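Local coordinates for protein putative hydrolase (Burkholderia cenocepacia, PDB 4X00) that is probably a hydrolase of the alpha/beta hydrolase fold, thought to act as an aryl esterase, at residues A[194-197]-A[198-202]. Numbering follows the deposited sequence.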
loop_
_atom_site.group_PDB
_atom_site.type_symbol
_atom_site.label_atom_id
_atom_site.label_comp_id
_atom_site.label_asym_id
_atom_site.label_seq_id
_atom_site.Cartn_x
_atom_site.Cartn_y
_atom_site.Cartn_z
ATOM N N ALA A 194 -10.758 -4.978 -11.395
ATOM C CA ALA A 194 -10.962 -6.143 -12.264
ATOM C C ALA A 194 -9.724 -6.498 -13.077
ATOM O O ALA A 194 -9.647 -7.612 -13.605
ATOM C CB ALA A 194 -12.136 -5.902 -13.182
ATOM N N LEU A 195 -8.752 -5.599 -13.145
ATOM C CA LEU A 195 -7.490 -5.909 -13.807
ATOM C C LEU A 195 -6.617 -6.834 -12.987
ATOM O O LEU A 195 -5.680 -7.434 -13.520
ATOM C CB LEU A 195 -6.694 -4.629 -14.070
ATOM C CG LEU A 195 -7.419 -3.567 -14.888
ATOM C CD1 LEU A 195 -6.542 -2.305 -14.974
ATOM C CD2 LEU A 195 -7.716 -4.063 -16.275
ATOM N N ALA A 196 -6.887 -6.965 -11.695
ATOM C CA ALA A 196 -5.979 -7.768 -10.855
ATOM C C ALA A 196 -6.023 -9.260 -11.218
ATOM O O ALA A 196 -7.069 -9.844 -11.505
ATOM C CB ALA A 196 -6.310 -7.574 -9.369
ATOM N N SER A 197 -4.852 -9.872 -11.163
ATOM C CA SER A 197 -4.687 -11.286 -11.478
ATOM C C SER A 197 -5.421 -12.188 -10.500
ATOM O O SER A 197 -5.257 -12.057 -9.288
ATOM C CB SER A 197 -3.187 -11.633 -11.465
ATOM O OG SER A 197 -3.010 -13.048 -11.360
ATOM N N TRP A 198 -6.189 -13.147 -11.023
ATOM C CA TRP A 198 -6.867 -14.112 -10.170
ATOM C C TRP A 198 -5.852 -15.060 -9.512
ATOM O O TRP A 198 -6.097 -15.593 -8.421
ATOM C CB TRP A 198 -7.886 -14.916 -10.978
ATOM C CG TRP A 198 -9.076 -14.130 -11.403
ATOM C CD1 TRP A 198 -9.169 -12.768 -11.588
ATOM C CD2 TRP A 198 -10.361 -14.665 -11.709
ATOM N NE1 TRP A 198 -10.445 -12.436 -11.973
ATOM C CE2 TRP A 198 -11.191 -13.590 -12.087
ATOM C CE3 TRP A 198 -10.877 -15.964 -11.733
ATOM C CZ2 TRP A 198 -12.537 -13.773 -12.406
ATOM C CZ3 TRP A 198 -12.208 -16.142 -12.048
ATOM C CH2 TRP A 198 -13.022 -15.060 -12.384
ATOM N N ASP A 199 -4.698 -15.259 -10.159
ATOM C CA ASP A 199 -3.646 -16.088 -9.548
ATOM C C ASP A 199 -3.085 -15.372 -8.330
ATOM O O ASP A 199 -2.874 -15.967 -7.284
ATOM C CB ASP A 199 -2.527 -16.368 -10.556
ATOM C CG ASP A 199 -3.030 -17.084 -11.801
ATOM O OD1 ASP A 199 -3.652 -18.142 -11.617
ATOM O OD2 ASP A 199 -2.835 -16.580 -12.937
ATOM N N MET A 200 -2.840 -14.077 -8.486
ATOM C CA MET A 200 -2.375 -13.245 -7.391
ATOM C C MET A 200 -3.400 -13.279 -6.259
ATOM O O MET A 200 -3.033 -13.497 -5.093
ATOM C CB MET A 200 -2.142 -11.823 -7.887
ATOM C CG MET A 200 -1.695 -10.880 -6.778
ATOM S SD MET A 200 -3.057 -10.181 -5.792
ATOM C CE MET A 200 -3.993 -9.332 -7.096
ATOM N N GLN A 201 -4.690 -13.110 -6.593
ATOM C CA GLN A 201 -5.684 -13.005 -5.528
ATOM C C GLN A 201 -5.765 -14.253 -4.653
ATOM O O GLN A 201 -5.927 -14.174 -3.435
ATOM C CB GLN A 201 -7.076 -12.742 -6.092
ATOM C CG GLN A 201 -7.278 -11.380 -6.702
ATOM C CD GLN A 201 -8.684 -11.303 -7.229
ATOM O OE1 GLN A 201 -8.934 -11.596 -8.382
ATOM N NE2 GLN A 201 -9.640 -11.017 -6.340
ATOM N N ARG A 202 -5.695 -15.426 -5.278
ATOM C CA ARG A 202 -5.736 -16.682 -4.512
ATOM C C ARG A 202 -4.482 -16.869 -3.663
ATOM O O ARG A 202 -4.541 -17.404 -2.547
ATOM C CB ARG A 202 -5.907 -17.884 -5.448
ATOM C CG ARG A 202 -7.294 -17.978 -6.071
ATOM C CD ARG A 202 -7.480 -19.232 -6.943
ATOM N NE ARG A 202 -6.455 -19.342 -7.983
ATOM C CZ ARG A 202 -6.608 -19.008 -9.265
ATOM N NH1 ARG A 202 -7.766 -18.558 -9.736
ATOM N NH2 ARG A 202 -5.587 -19.154 -10.095
HETATM O O HOH W 1 -11.283 -9.653 -12.411
HETATM O O HOH W 2 -1.842 -14.112 -13.457
#
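Ser197 is the N-cap of helix 198-204, and its hydroxyl caps the amides of the first turn. This turn lies in the helical insertion between strands 132-136 and 222-227 of the alpha/beta hydrolase fold, probably the lid. Ser197 OG accepts from Met200 N at 3.1 Å in a nearly straight bond (N-H...O 170°). It also takes a weak, strongly bent bond from Asp199 N. With chi1 at 162°, OG lies opposite Ser197 N and beside the carbonyl carbon, facing the amides of Asp199 and Met200. Ser197 O then receives Gln201 N at 2.9 Å, the first i to i+4 bond of the helix.

One apolar contact flanks the cap. Met200 is bent at chi2 and chi3, and its CE folds back against Ala196 CB at 3.7 Å. Gln201 CG lies beside the Ser197 carbonyl. The amide end of Gln201 turns to other partners, with OE1 bonded to His165 NE2. The Trp198 indole meets Ala196 O at its edge, in the ring plane, and stacks with His165.

Two waters tie the loop to the helix. One accepts from Trp198 NE1 and also bonds to Ala194 O, bridging carbonyl and indole. The second links Ser197 OG to Asp199 OD2.

Further out, a backbone hydrogen bond joins Ser197 to Gly71. The link between helices 183-194 and 198-204 packs on the loop residues Leu43, Leu44 and His72 and on Tyr84 of helix 82-85. Asp199 OD1 forms a salt bridge with Arg202 NH2 at 2.7 Å, while Trp198 O lies 3.5 Å above the centre of the Arg202 guanidinium.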